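Local coordinates for protein HTH-type dhaKLM operon transcriptional activator DhaS (Lactococcus lactis, PDB 2IU5) that activates transcription of the dhaKLM operon together with DhaQ in response to dihydroxyacetone, binding an inverted repeat that partly overlaps the -35 promoter element, at residues Q15-K20 against A43-Q48; K20-L25 against S37-T42; G81-L86 against L177-I182. The protein carries 1 engineered substitution. All blocks are in the same frame, centred on the assembly; numbering follows the deposited sequence.

Contact 1 of 3, residues Q15-K20 against A43-Q48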
ATOM      1  N   GLN A  15       3.233 -19.404  27.159  1.00 19.65           N
ATOM      2  CA  GLN A  15       2.896 -18.228  26.364  1.00 20.05           C
ATOM      3  C   GLN A  15       1.926 -18.559  25.247  1.00 19.58           C
ATOM      4  O   GLN A  15       0.979 -17.804  25.001  1.00 20.48           O
ATOM      5  CB  GLN A  15       4.141 -17.548  25.784  1.00 19.93           C
ATOM      6  CG  GLN A  15       5.084 -16.997  26.850  1.00 20.22           C
ATOM      7  CD  GLN A  15       6.174 -17.977  27.262  1.00 21.04           C
ATOM      8  OE1 GLN A  15       5.946 -19.179  27.390  1.00 21.52           O
ATOM      9  NE2 GLN A  15       7.377 -17.464  27.478  1.00 20.61           N
ATOM     10  N   LYS A  16       2.160 -19.688  24.572  1.00 20.03           N
ATOM     11  CA  LYS A  16       1.312 -20.064  23.448  1.00 20.86           C
ATOM     12  C   LYS A  16      -0.106 -20.378  23.902  1.00 19.89           C
ATOM     13  O   LYS A  16      -1.067 -20.055  23.195  1.00 22.15           O
ATOM     14  CB  LYS A  16       1.936 -21.218  22.642  1.00 21.73           C
ATOM     15  CG  LYS A  16       3.068 -20.719  21.779  1.00 22.26           C
ATOM     16  CD  LYS A  16       3.692 -21.827  20.937  1.00 27.67           C
ATOM     17  CE  LYS A  16       3.818 -21.296  19.509  1.00 30.11           C
ATOM     18  NZ  LYS A  16       4.029 -22.328  18.450  1.00 35.05           N
ATOM     19  N   ILE A  17      -0.231 -21.001  25.071  1.00 18.71           N
ATOM     20  CA  ILE A  17      -1.545 -21.311  25.638  1.00 19.73           C
ATOM     21  C   ILE A  17      -2.296 -20.026  25.987  1.00 19.91           C
ATOM     22  O   ILE A  17      -3.488 -19.873  25.677  1.00 20.24           O
ATOM     23  CB  ILE A  17      -1.397 -22.246  26.845  1.00 19.42           C
ATOM     24  CG1 ILE A  17      -0.845 -23.603  26.417  1.00 21.36           C
ATOM     25  CG2 ILE A  17      -2.728 -22.406  27.585  1.00 21.46           C
ATOM     26  CD1 ILE A  17      -0.467 -24.440  27.610  1.00 23.83           C
ATOM     27  N   ILE A  18      -1.585 -19.099  26.628  1.00 17.80           N
ATOM     28  CA  ILE A  18      -2.190 -17.819  27.004  1.00 18.78           C
ATOM     29  C   ILE A  18      -2.608 -17.059  25.740  1.00 19.66           C
ATOM     30  O   ILE A  18      -3.713 -16.540  25.651  1.00 19.13           O
ATOM     31  CB  ILE A  18      -1.196 -16.997  27.835  1.00 18.88           C
ATOM     32  CG1 ILE A  18      -0.967 -17.667  29.193  1.00 18.53           C
ATOM     33  CG2 ILE A  18      -1.728 -15.595  28.046  1.00 21.57           C
ATOM     34  CD1 ILE A  18       0.233 -17.058  29.925  1.00 19.99           C
ATOM     35  N   ALA A  19      -1.729 -16.991  24.747  1.00 20.17           N
ATOM     36  CA  ALA A  19      -2.065 -16.315  23.493  1.00 20.77           C
ATOM     37  C   ALA A  19      -3.276 -16.918  22.769  1.00 20.71           C
ATOM     38  O   ALA A  19      -4.152 -16.199  22.239  1.00 21.35           O
ATOM     39  CB  ALA A  19      -0.854 -16.345  22.549  1.00 22.91           C
ATOM     40  N   LYS A  20      -3.333 -18.239  22.732  1.00 20.41           N
ATOM     41  CA  LYS A  20      -4.476 -18.917  22.116  1.00 21.51           C
ATOM     42  C   LYS A  20      -5.780 -18.546  22.817  1.00 21.51           C
ATOM     43  O   LYS A  20      -6.793 -18.269  22.166  1.00 21.99           O
ATOM     44  CB  LYS A  20      -4.279 -20.432  22.092  1.00 24.86           C
ATOM     45  CG  LYS A  20      -5.351 -21.181  21.322  1.00 29.30           C
ATOM     46  CD  LYS A  20      -5.490 -20.593  19.916  1.00 34.66           C
ATOM     47  CE  LYS A  20      -6.280 -21.508  18.967  1.00 38.88           C
ATOM     48  NZ  LYS A  20      -7.741 -21.438  19.269  1.00 41.17           N
ATOM     49  N   ALA A  43      -7.685 -19.984  29.518  1.00 20.26           N
ATOM     50  CA  ALA A  43      -6.479 -20.793  29.372  1.00 21.75           C
ATOM     51  C   ALA A  43      -6.410 -21.958  30.357  1.00 22.68           C
ATOM     52  O   ALA A  43      -5.621 -22.900  30.163  1.00 23.15           O
ATOM     53  CB  ALA A  43      -5.237 -19.921  29.528  1.00 20.28           C
ATOM     54  N   LYS A  44      -7.221 -21.893  31.400  1.00 22.64           N
ATOM     55  CA  LYS A  44      -7.173 -22.859  32.505  1.00 23.79           C
ATOM     56  C   LYS A  44      -5.796 -22.899  33.163  1.00 23.18           C
ATOM     57  O   LYS A  44      -5.241 -23.971  33.409  1.00 24.19           O
ATOM     58  CB  LYS A  44      -7.530 -24.260  32.003  1.00 23.90           C
ATOM     59  CG  LYS A  44      -8.992 -24.402  31.618  1.00 27.74           C
ATOM     60  CD  LYS A  44      -9.854 -24.024  32.802  1.00 30.71           C
ATOM     61  CE  LYS A  44     -11.252 -24.616  32.701  1.00 32.98           C
ATOM     62  NZ  LYS A  44     -11.930 -24.423  34.018  1.00 30.41           N
ATOM     63  N   ILE A  45      -5.267 -21.718  33.441  1.00 22.85           N
ATOM     64  CA  ILE A  45      -4.019 -21.567  34.170  1.00 22.29           C
ATOM     65  C   ILE A  45      -4.252 -20.535  35.267  1.00 23.07           C
ATOM     66  O   ILE A  45      -4.978 -19.555  35.077  1.00 23.33           O
ATOM     67  CB  ILE A  45      -2.891 -21.090  33.223  1.00 22.45           C
ATOM     68  CG1 ILE A  45      -2.678 -22.096  32.086  1.00 23.12           C
ATOM     69  CG2 ILE A  45      -1.608 -20.860  33.995  1.00 23.02           C
ATOM     70  CD1 ILE A  45      -1.789 -21.541  30.980  1.00 27.13           C
ATOM     71  N   ARG A  46      -3.632 -20.755  36.424  1.00 25.16           N
ATOM     72  CA  ARG A  46      -3.770 -19.845  37.557  1.00 26.36           C
ATOM     73  C   ARG A  46      -3.422 -18.419  37.145  1.00 24.66           C
ATOM     74  O   ARG A  46      -2.419 -18.207  36.462  1.00 24.74           O
ATOM     75  CB  ARG A  46      -2.824 -20.288  38.680  1.00 27.04           C
ATOM     76  CG  ARG A  46      -3.245 -21.587  39.353  1.00 32.93           C
ATOM     77  CD  ARG A  46      -2.562 -21.766  40.705  1.00 39.15           C
ATOM     78  NE  ARG A  46      -1.405 -22.662  40.635  1.00 43.98           N
ATOM     79  CZ  ARG A  46      -1.414 -23.867  40.068  1.00 46.84           C
ATOM     80  NH1 ARG A  46      -2.529 -24.330  39.511  1.00 47.43           N
ATOM     81  NH2 ARG A  46      -0.309 -24.608  40.055  1.00 46.58           N
ATOM     82  N   ARG A  47      -4.236 -17.452  37.555  1.00 22.63           N
ATOM     83  CA  ARG A  47      -4.105 -16.095  37.046  1.00 22.18           C
ATOM     84  C   ARG A  47      -2.711 -15.514  37.199  1.00 22.50           C
ATOM     85  O   ARG A  47      -2.178 -14.908  36.262  1.00 22.75           O
ATOM     86  CB  ARG A  47      -5.102 -15.169  37.735  1.00 22.90           C
ATOM     87  CG  ARG A  47      -5.101 -13.754  37.221  1.00 21.86           C
ATOM     88  CD  ARG A  47      -6.146 -12.953  37.980  1.00 22.91           C
ATOM     89  NE  ARG A  47      -6.193 -11.589  37.490  1.00 23.19           N
ATOM     90  CZ  ARG A  47      -5.385 -10.611  37.882  1.00 23.12           C
ATOM     91  NH1 ARG A  47      -4.442 -10.834  38.792  1.00 23.20           N
ATOM     92  NH2 ARG A  47      -5.534  -9.393  37.352  1.00 25.34           N
ATOM     93  N   GLN A  48      -2.116 -15.689  38.377  1.00 21.88           N
ATOM     94  CA  GLN A  48      -0.845 -15.038  38.662  1.00 22.30           C
ATOM     95  C   GLN A  48       0.254 -15.455  37.671  1.00 21.95           C
ATOM     96  O   GLN A  48       1.216 -14.720  37.435  1.00 21.73           O
ATOM     97  CB  GLN A  48      -0.425 -15.342  40.096  1.00 21.66           C
ATOM     98  CG  GLN A  48       0.770 -14.529  40.576  1.00 24.84           C
ATOM     99  CD  GLN A  48       0.526 -13.029  40.501  1.00 26.46           C
ATOM    100  OE1 GLN A  48      -0.571 -12.547  40.804  1.00 30.15           O
ATOM    101  NE2 GLN A  48       1.556 -12.282  40.093  1.00 26.18           N
TER
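Ile-17 meets Ile-45 and Ala-43 through one methyl group. Its CG2 lies 3.6 Å from CD1 of Ile-45 and 4.0 Å from CB of Ala-43. The first torsion of Ile-17 (chi1 -65°) sets CG1 beside the backbone N and CG2 anti to it, and CG2 is the branch that does the touching. Ile-45 uses its long branch instead. Its second torsion is extended (chi2 168°), which carries CD1 out to the helix 13-28. The two isoleucines cross obliquely. CD1 of Ile-45 also comes within 4.3 Å of CG1 of Ile-18, so its end sits across two successive side chains of the helix. Ile-18 itself is buried and also touches Ile-39, Met-40 and Phe-50. No hydrogen bond links the two segments; the contact is apolar. Lys-44 sets the direction of the chain here. With positive phi (58°) it is the C-prime residue of a Schellman motif, in which Ile-45 N bonds to Met-40 O and Lys-44 N to Gln-41 O. This turn ends helix 36-43 and brings Ile-45 back onto helix 13-28. Such packing is characteristic of the TetR-type DNA-binding domain, at the turn of its predicted helix-turn-helix motif.

Contact 2 of 3, residues K20-L25 against S37-T42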
ATOM      1  N   LYS A  20      -3.333 -18.239  22.732  1.00 20.41           N
ATOM      2  CA  LYS A  20      -4.476 -18.917  22.116  1.00 21.51           C
ATOM      3  C   LYS A  20      -5.780 -18.546  22.817  1.00 21.51           C
ATOM      4  O   LYS A  20      -6.793 -18.269  22.166  1.00 21.99           O
ATOM      5  CB  LYS A  20      -4.279 -20.432  22.092  1.00 24.86           C
ATOM      6  CG  LYS A  20      -5.351 -21.181  21.322  1.00 29.30           C
ATOM      7  CD  LYS A  20      -5.490 -20.593  19.916  1.00 34.66           C
ATOM      8  CE  LYS A  20      -6.280 -21.508  18.967  1.00 38.88           C
ATOM      9  NZ  LYS A  20      -7.741 -21.438  19.269  1.00 41.17           N
ATOM     10  N   ALA A  21      -5.736 -18.550  24.145  1.00 20.01           N
ATOM     11  CA  ALA A  21      -6.888 -18.111  24.927  1.00 19.33           C
ATOM     12  C   ALA A  21      -7.344 -16.699  24.559  1.00 19.41           C
ATOM     13  O   ALA A  21      -8.538 -16.450  24.337  1.00 20.00           O
ATOM     14  CB  ALA A  21      -6.574 -18.216  26.405  1.00 20.20           C
ATOM     15  N   PHE A  22      -6.382 -15.777  24.496  1.00 18.82           N
ATOM     16  CA  PHE A  22      -6.701 -14.400  24.119  1.00 19.13           C
ATOM     17  C   PHE A  22      -7.303 -14.329  22.723  1.00 19.89           C
ATOM     18  O   PHE A  22      -8.315 -13.654  22.498  1.00 19.29           O
ATOM     19  CB  PHE A  22      -5.454 -13.566  24.196  1.00 20.47           C
ATOM     20  CG  PHE A  22      -5.684 -12.116  23.940  1.00 21.62           C
ATOM     21  CD1 PHE A  22      -6.566 -11.388  24.711  1.00 25.18           C
ATOM     22  CD2 PHE A  22      -5.003 -11.475  22.911  1.00 28.50           C
ATOM     23  CE1 PHE A  22      -6.784 -10.026  24.487  1.00 26.40           C
ATOM     24  CE2 PHE A  22      -5.212 -10.113  22.670  1.00 29.59           C
ATOM     25  CZ  PHE A  22      -6.106  -9.393  23.464  1.00 27.78           C
ATOM     26  N   LYS A  23      -6.677 -15.031  21.780  1.00 19.69           N
ATOM     27  CA  LYS A  23      -7.165 -14.994  20.380  1.00 20.15           C
ATOM     28  C   LYS A  23      -8.594 -15.543  20.325  1.00 20.93           C
ATOM     29  O   LYS A  23      -9.449 -15.014  19.605  1.00 22.75           O
ATOM     30  CB  LYS A  23      -6.214 -15.729  19.438  1.00 21.96           C
ATOM     31  CG  LYS A  23      -4.963 -14.906  19.188  1.00 23.91           C
ATOM     32  CD  LYS A  23      -4.067 -15.501  18.097  1.00 27.35           C
ATOM     33  CE  LYS A  23      -3.188 -16.583  18.660  1.00 31.96           C
ATOM     34  NZ  LYS A  23      -2.381 -17.235  17.556  1.00 30.71           N
ATOM     35  N   ASP A  24      -8.869 -16.604  21.079  1.00 22.21           N
ATOM     36  CA  ASP A  24     -10.217 -17.145  21.196  1.00 21.82           C
ATOM     37  C   ASP A  24     -11.225 -16.123  21.742  1.00 21.46           C
ATOM     38  O   ASP A  24     -12.319 -15.962  21.180  1.00 21.58           O
ATOM     39  CB  ASP A  24     -10.216 -18.421  22.038  1.00 25.39           C
ATOM     40  CG  ASP A  24      -9.557 -19.611  21.319  1.00 29.54           C
ATOM     41  OD1 ASP A  24      -9.231 -19.502  20.112  1.00 33.00           O
ATOM     42  OD2 ASP A  24      -9.365 -20.662  21.975  1.00 33.62           O
ATOM     43  N   LEU A  25     -10.874 -15.430  22.821  1.00 19.12           N
ATOM     44  CA  LEU A  25     -11.780 -14.413  23.372  1.00 19.66           C
ATOM     45  C   LEU A  25     -11.996 -13.245  22.405  1.00 18.75           C
ATOM     46  O   LEU A  25     -13.084 -12.673  22.354  1.00 17.59           O
ATOM     47  CB  LEU A  25     -11.237 -13.937  24.718  1.00 19.93           C
ATOM     48  CG  LEU A  25     -11.299 -15.022  25.800  1.00 21.09           C
ATOM     49  CD1 LEU A  25     -10.294 -14.751  26.900  1.00 23.64           C
ATOM     50  CD2 LEU A  25     -12.693 -15.171  26.399  1.00 26.08           C
ATOM     51  N   SER A  37      -7.884 -11.740  33.988  1.00 20.05           N
ATOM     52  CA  SER A  37      -8.658 -12.806  34.613  1.00 22.00           C
ATOM     53  C   SER A  37      -9.384 -13.654  33.560  1.00 21.17           C
ATOM     54  O   SER A  37      -9.352 -14.882  33.645  1.00 20.52           O
ATOM     55  CB  SER A  37      -9.639 -12.197  35.601  1.00 21.82           C
ATOM     56  OG  SER A  37      -8.915 -11.481  36.591  1.00 23.33           O
ATOM     57  N   ASP A  38     -10.033 -13.010  32.581  1.00 20.65           N
ATOM     58  CA  ASP A  38     -10.769 -13.741  31.541  1.00 20.49           C
ATOM     59  C   ASP A  38      -9.814 -14.633  30.741  1.00 20.15           C
ATOM     60  O   ASP A  38     -10.110 -15.807  30.480  1.00 19.92           O
ATOM     61  CB  ASP A  38     -11.468 -12.795  30.551  1.00 20.73           C
ATOM     62  CG  ASP A  38     -12.590 -11.994  31.162  1.00 25.01           C
ATOM     63  OD1 ASP A  38     -13.211 -12.481  32.141  1.00 27.39           O
ATOM     64  OD2 ASP A  38     -12.862 -10.867  30.656  1.00 27.31           O
ATOM     65  N   ILE A  39      -8.671 -14.072  30.357  1.00 19.84           N
ATOM     66  CA  ILE A  39      -7.691 -14.817  29.555  1.00 19.32           C
ATOM     67  C   ILE A  39      -7.265 -16.079  30.277  1.00 18.41           C
ATOM     68  O   ILE A  39      -7.211 -17.165  29.693  1.00 18.27           O
ATOM     69  CB  ILE A  39      -6.473 -13.944  29.236  1.00 20.09           C
ATOM     70  CG1 ILE A  39      -6.905 -12.849  28.265  1.00 19.63           C
ATOM     71  CG2 ILE A  39      -5.356 -14.765  28.560  1.00 21.08           C
ATOM     72  CD1 ILE A  39      -5.869 -11.700  28.162  1.00 19.84           C
ATOM     73  N   MET A  40      -6.958 -15.936  31.560  1.00 18.86           N
ATOM     74  CA  MET A  40      -6.430 -17.059  32.323  1.00 19.02           C
ATOM     75  C   MET A  40      -7.488 -18.089  32.710  1.00 19.51           C
ATOM     76  O   MET A  40      -7.198 -19.282  32.776  1.00 19.37           O
ATOM     77  CB  MET A  40      -5.616 -16.576  33.536  1.00 18.85           C
ATOM     78  CG  MET A  40      -4.433 -15.674  33.111  1.00 20.29           C
ATOM     79  SD  MET A  40      -3.285 -16.469  31.965  1.00 21.35           S
ATOM     80  CE  MET A  40      -2.419 -17.567  33.077  1.00 21.58           C
ATOM     81  N   GLN A  41      -8.714 -17.645  32.959  1.00 20.55           N
ATOM     82  CA  GLN A  41      -9.854 -18.560  33.042  1.00 22.13           C
ATOM     83  C   GLN A  41      -9.985 -19.407  31.784  1.00 22.11           C
ATOM     84  O   GLN A  41     -10.148 -20.632  31.844  1.00 22.35           O
ATOM     85  CB  GLN A  41     -11.136 -17.769  33.271  1.00 22.34           C
ATOM     86  CG  GLN A  41     -11.202 -17.289  34.696  1.00 26.98           C
ATOM     87  CD  GLN A  41     -12.363 -16.355  34.929  1.00 31.02           C
ATOM     88  OE1 GLN A  41     -13.108 -16.033  34.000  1.00 37.07           O
ATOM     89  NE2 GLN A  41     -12.523 -15.916  36.169  1.00 36.15           N
ATOM     90  N   THR A  42      -9.909 -18.762  30.619  1.00 20.45           N
ATOM     91  CA  THR A  42     -10.068 -19.475  29.363  1.00 20.40           C
ATOM     92  C   THR A  42      -8.878 -20.423  29.131  1.00 21.37           C
ATOM     93  O   THR A  42      -9.042 -21.536  28.616  1.00 22.30           O
ATOM     94  CB  THR A  42     -10.218 -18.467  28.210  1.00 21.74           C
ATOM     95  OG1 THR A  42     -11.444 -17.758  28.396  1.00 22.74           O
ATOM     96  CG2 THR A  42     -10.302 -19.149  26.859  1.00 21.18           C
TER
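Ala-21 and Phe-22 bring helix 20-25 up to helix 37-42, with the axes of the segments 8.5 Å apart at closest approach and their directions 110° apart. The small side chain of Ala-21 points at the other helix, and its CB rests 3.5 Å from the carbonyl O of Ile-39. The same CB lies 3.9 Å from CG2 of Thr-42. Phe-22 meets the same helix with its ring. CG is anti to the backbone N (chi1 -175°), and ring atom CD1 comes to 3.5 Å from CD1 of Ile-39. The methyl comes at a slant to the ring. Ile-39 gets there by its long branch, extended at chi2 (165°), while its CG2 is turned to CB of Ala-21.

This is the packing of the first helix of a TetR-type DNA-binding domain against the first helix of its predicted helix-turn-helix motif. Ile-39 is buried and also touches Ile-18 and Ile-34. Phe-22 reaches further, to Leu-60, Leu-61 and Ile-64 of helix 57-73 and to Phe-99 of helix 97-106.

Leu-25 continues the contact one turn after Ala-21. It and Thr-42 reach toward each other tip to tip, with CD2 of Leu-25 3.5 Å from OG1 of Thr-42. The other methyl, CD1, lies over the backbone of the second helix, 3.7 Å from CA of Ile-39. Within helix 20-25 itself, Lys-20 NZ makes a salt bridge of 2.6 Å to Asp-24 OD1, one turn on, which receives it on its syn lone pair.

Contact 3 of 3, residues G81-L86 against L177-I182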
ATOM      1  N   GLY A  81       9.849 -22.673   0.371  1.00 20.04           N
ATOM      2  CA  GLY A  81       8.695 -22.620   1.215  1.00 19.55           C
ATOM      3  C   GLY A  81       7.741 -21.474   0.973  1.00 19.21           C
ATOM      4  O   GLY A  81       6.651 -21.493   1.538  1.00 18.92           O
ATOM      5  N   TRP A  82       8.094 -20.474   0.164  1.00 17.19           N
ATOM      6  CA  TRP A  82       7.316 -19.247   0.231  1.00 18.28           C
ATOM      7  C   TRP A  82       5.870 -19.422  -0.210  1.00 17.20           C
ATOM      8  O   TRP A  82       4.989 -18.750   0.333  1.00 18.95           O
ATOM      9  CB  TRP A  82       7.969 -18.081  -0.475  1.00 19.00           C
ATOM     10  CG  TRP A  82       7.923 -18.064  -1.963  1.00 18.10           C
ATOM     11  CD1 TRP A  82       8.915 -18.455  -2.782  1.00 18.23           C
ATOM     12  CD2 TRP A  82       6.839 -17.627  -2.808  1.00 18.66           C
ATOM     13  NE1 TRP A  82       8.538 -18.297  -4.108  1.00 17.51           N
ATOM     14  CE2 TRP A  82       7.268 -17.790  -4.140  1.00 19.26           C
ATOM     15  CE3 TRP A  82       5.559 -17.121  -2.565  1.00 18.74           C
ATOM     16  CZ2 TRP A  82       6.469 -17.467  -5.233  1.00 19.27           C
ATOM     17  CZ3 TRP A  82       4.757 -16.792  -3.669  1.00 19.44           C
ATOM     18  CH2 TRP A  82       5.221 -16.969  -4.979  1.00 19.96           C
ATOM     19  N   GLN A  83       5.637 -20.312  -1.177  1.00 17.56           N
ATOM     20  CA  GLN A  83       4.270 -20.457  -1.671  1.00 17.37           C
ATOM     21  C   GLN A  83       3.422 -21.087  -0.571  1.00 17.31           C
ATOM     22  O   GLN A  83       2.275 -20.685  -0.373  1.00 17.71           O
ATOM     23  CB  GLN A  83       4.188 -21.271  -2.967  1.00 16.45           C
ATOM     24  CG  GLN A  83       4.965 -20.591  -4.090  1.00 18.31           C
ATOM     25  CD  GLN A  83       4.737 -21.222  -5.435  1.00 21.60           C
ATOM     26  OE1 GLN A  83       3.637 -21.700  -5.741  1.00 24.79           O
ATOM     27  NE2 GLN A  83       5.782 -21.226  -6.254  1.00 22.52           N
ATOM     28  N   ASN A  84       3.977 -22.063   0.145  1.00 17.46           N
ATOM     29  CA  ASN A  84       3.250 -22.670   1.275  1.00 18.19           C
ATOM     30  C   ASN A  84       3.074 -21.654   2.405  1.00 19.20           C
ATOM     31  O   ASN A  84       2.028 -21.578   3.045  1.00 20.41           O
ATOM     32  CB  ASN A  84       4.005 -23.919   1.760  1.00 19.85           C
ATOM     33  CG  ASN A  84       3.985 -25.039   0.731  1.00 22.12           C
ATOM     34  OD1 ASN A  84       3.037 -25.121  -0.043  1.00 29.50           O
ATOM     35  ND2 ASN A  84       5.014 -25.901   0.711  1.00 25.58           N
ATOM     36  N   GLU A  85       4.099 -20.855   2.663  1.00 19.07           N
ATOM     37  CA  GLU A  85       3.985 -19.857   3.723  1.00 18.97           C
ATOM     38  C   GLU A  85       2.931 -18.801   3.445  1.00 18.08           C
ATOM     39  O   GLU A  85       2.158 -18.406   4.337  1.00 20.96           O
ATOM     40  CB  GLU A  85       5.351 -19.211   3.960  1.00 19.58           C
ATOM     41  CG  GLU A  85       6.269 -20.242   4.574  1.00 22.01           C
ATOM     42  CD  GLU A  85       7.685 -20.199   4.037  1.00 27.35           C
ATOM     43  OE1 GLU A  85       8.048 -19.192   3.382  1.00 30.03           O
ATOM     44  OE2 GLU A  85       8.428 -21.177   4.277  1.00 29.79           O
ATOM     45  N   LEU A  86       2.879 -18.330   2.209  1.00 18.94           N
ATOM     46  CA  LEU A  86       1.842 -17.391   1.829  1.00 18.36           C
ATOM     47  C   LEU A  86       0.453 -17.978   2.056  1.00 18.05           C
ATOM     48  O   LEU A  86      -0.410 -17.291   2.616  1.00 18.99           O
ATOM     49  CB  LEU A  86       2.027 -16.956   0.375  1.00 19.38           C
ATOM     50  CG  LEU A  86       0.861 -16.133  -0.155  1.00 18.73           C
ATOM     51  CD1 LEU A  86       0.704 -14.810   0.622  1.00 22.28           C
ATOM     52  CD2 LEU A  86       1.139 -15.877  -1.657  1.00 19.93           C
ATOM     53  N   LEU A 177       0.707 -13.685 -10.002  1.00 18.72           N
ATOM     54  CA  LEU A 177       1.271 -12.379 -10.299  1.00 17.76           C
ATOM     55  C   LEU A 177       2.722 -12.307  -9.808  1.00 18.06           C
ATOM     56  O   LEU A 177       3.582 -11.691 -10.443  1.00 18.39           O
ATOM     57  CB  LEU A 177       0.421 -11.278  -9.681  1.00 19.52           C
ATOM     58  CG  LEU A 177      -1.030 -11.146 -10.168  1.00 20.14           C
ATOM     59  CD1 LEU A 177      -1.634  -9.938  -9.438  1.00 23.08           C
ATOM     60  CD2 LEU A 177      -1.130 -10.919 -11.664  1.00 21.73           C
ATOM     61  N   LEU A 178       3.001 -12.938  -8.669  1.00 18.36           N
ATOM     62  CA  LEU A 178       4.367 -12.852  -8.128  1.00 18.99           C
ATOM     63  C   LEU A 178       5.307 -13.649  -9.018  1.00 17.81           C
ATOM     64  O   LEU A 178       6.384 -13.177  -9.375  1.00 17.77           O
ATOM     65  CB  LEU A 178       4.430 -13.413  -6.705  1.00 20.05           C
ATOM     66  CG  LEU A 178       3.787 -12.557  -5.610  1.00 20.00           C
ATOM     67  CD1 LEU A 178       3.754 -13.342  -4.288  1.00 22.80           C
ATOM     68  CD2 LEU A 178       4.507 -11.206  -5.431  1.00 22.20           C
ATOM     69  N   LEU A 179       4.900 -14.862  -9.377  1.00 17.99           N
ATOM     70  CA  LEU A 179       5.762 -15.689 -10.233  1.00 18.37           C
ATOM     71  C   LEU A 179       6.011 -15.026 -11.590  1.00 18.02           C
ATOM     72  O   LEU A 179       7.108 -15.137 -12.140  1.00 19.73           O
ATOM     73  CB  LEU A 179       5.144 -17.072 -10.441  1.00 19.58           C
ATOM     74  CG  LEU A 179       5.175 -17.987  -9.211  1.00 20.31           C
ATOM     75  CD1 LEU A 179       4.256 -19.184  -9.413  1.00 21.24           C
ATOM     76  CD2 LEU A 179       6.595 -18.460  -8.952  1.00 21.74           C
ATOM     77  N   ALA A 180       5.010 -14.338 -12.143  1.00 18.05           N
ATOM     78  CA  ALA A 180       5.186 -13.701 -13.442  1.00 18.18           C
ATOM     79  C   ALA A 180       6.270 -12.636 -13.385  1.00 16.91           C
ATOM     80  O   ALA A 180       7.065 -12.487 -14.321  1.00 19.00           O
ATOM     81  CB  ALA A 180       3.885 -13.075 -13.873  1.00 18.82           C
ATOM     82  N   GLN A 181       6.281 -11.907 -12.277  1.00 17.43           N
ATOM     83  CA  GLN A 181       7.219 -10.805 -12.106  1.00 18.00           C
ATOM     84  C   GLN A 181       8.608 -11.364 -11.875  1.00 19.12           C
ATOM     85  O   GLN A 181       9.588 -10.860 -12.436  1.00 20.99           O
ATOM     86  CB  GLN A 181       6.796 -10.018 -10.882  1.00 17.80           C
ATOM     87  CG  GLN A 181       5.597  -9.150 -11.144  1.00 18.17           C
ATOM     88  CD  GLN A 181       5.227  -8.438  -9.881  1.00 18.51           C
ATOM     89  OE1 GLN A 181       5.904  -7.507  -9.484  1.00 21.45           O
ATOM     90  NE2 GLN A 181       4.158  -8.873  -9.241  1.00 20.24           N
ATOM     91  N   ILE A 182       8.696 -12.407 -11.045  1.00 18.29           N
ATOM     92  CA  ILE A 182       9.997 -13.024 -10.733  1.00 19.41           C
ATOM     93  C   ILE A 182      10.651 -13.533 -12.022  1.00 20.15           C
ATOM     94  O   ILE A 182      11.869 -13.441 -12.203  1.00 19.99           O
ATOM     95  CB  ILE A 182       9.808 -14.194  -9.745  1.00 19.22           C
ATOM     96  CG1 ILE A 182       9.476 -13.657  -8.361  1.00 21.42           C
ATOM     97  CG2 ILE A 182      11.026 -15.146  -9.712  1.00 20.13           C
ATOM     98  CD1 ILE A 182       8.829 -14.688  -7.445  1.00 23.84           C
TER
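Trp-82 carries this contact with the six-membered part of its indole. Leu-178 runs alongside the indole, the two side chains pointing opposite ways, with its CD1 3.6 Å from CZ3 of Trp-82. Leu-179 comes to the rim of the indole instead: its CD2 sits at the ring edge, near the plane, 3.9 Å from CZ2. CD1 of Ile-182 is a looser neighbour, 4.3 Å from the same CZ2. The indole therefore meets three side chains of helix 171-183. Its CG stands between the backbone N and the carbonyl carbon (chi1 75°), the crowded position for a side chain, and this puts the six-membered ring against Leu-178 and Leu-179.

Gln-83 lies against one face of the indole, with CG 3.5 Å above the plane and over its centre. Its chain is extended beyond CG and meets Leu-179 at about a right angle, NE2 coming to 3.9 Å from CD2 of Leu-179. That amide nitrogen is hydrogen-bonded to Tyr-80 OH, and Trp-82 NE1 to Gln-129 OE1, so both nitrogens have a polar partner beside the apolar contact. Leu-86 lies one turn on, with CD2 4.5 Å from CD1 of Leu-178.

The segments run roughly antiparallel, at 151°, with axes 13.1 Å apart, so long side chains bridge the distance. Helix 110-132 adds Val-125, which touches both Trp-82 and Ile-182. On helix 171-183, Leu-178 also touches Asn-149 of helix 139-163 and Tyr-148 of the second subunit, and Ala-180 packs on Ala-180 of that subunit. The contact thus joins helix 82-95 to a helix of the dimer interface, within the all-helical C-terminal region.

Contacts 1 and 2 belong to one unit, with centres about 7 Å apart. Both use helix 13-28 and share Lys-20, and along the chain contact 2 otherwise falls between the two segments joined by contact 1. They are joined directly: Arg-47 NE lies 2.9 Å from Ser-37 OG, a probable hydrogen bond, and CB of Ala-21 packs against Ala-43. Together they pack helix 36-43 and the turn after it, the first part of the predicted helix-turn-helix motif, against helix 13-28. Contact 3 lies on the opposite side of the chain's centre. Its centre is about 36 Å from that of contact 1 and 35 Å from that of contact 2, and it touches neither. It belongs to the C-terminal region, where helix 171-183 meets the second subunit.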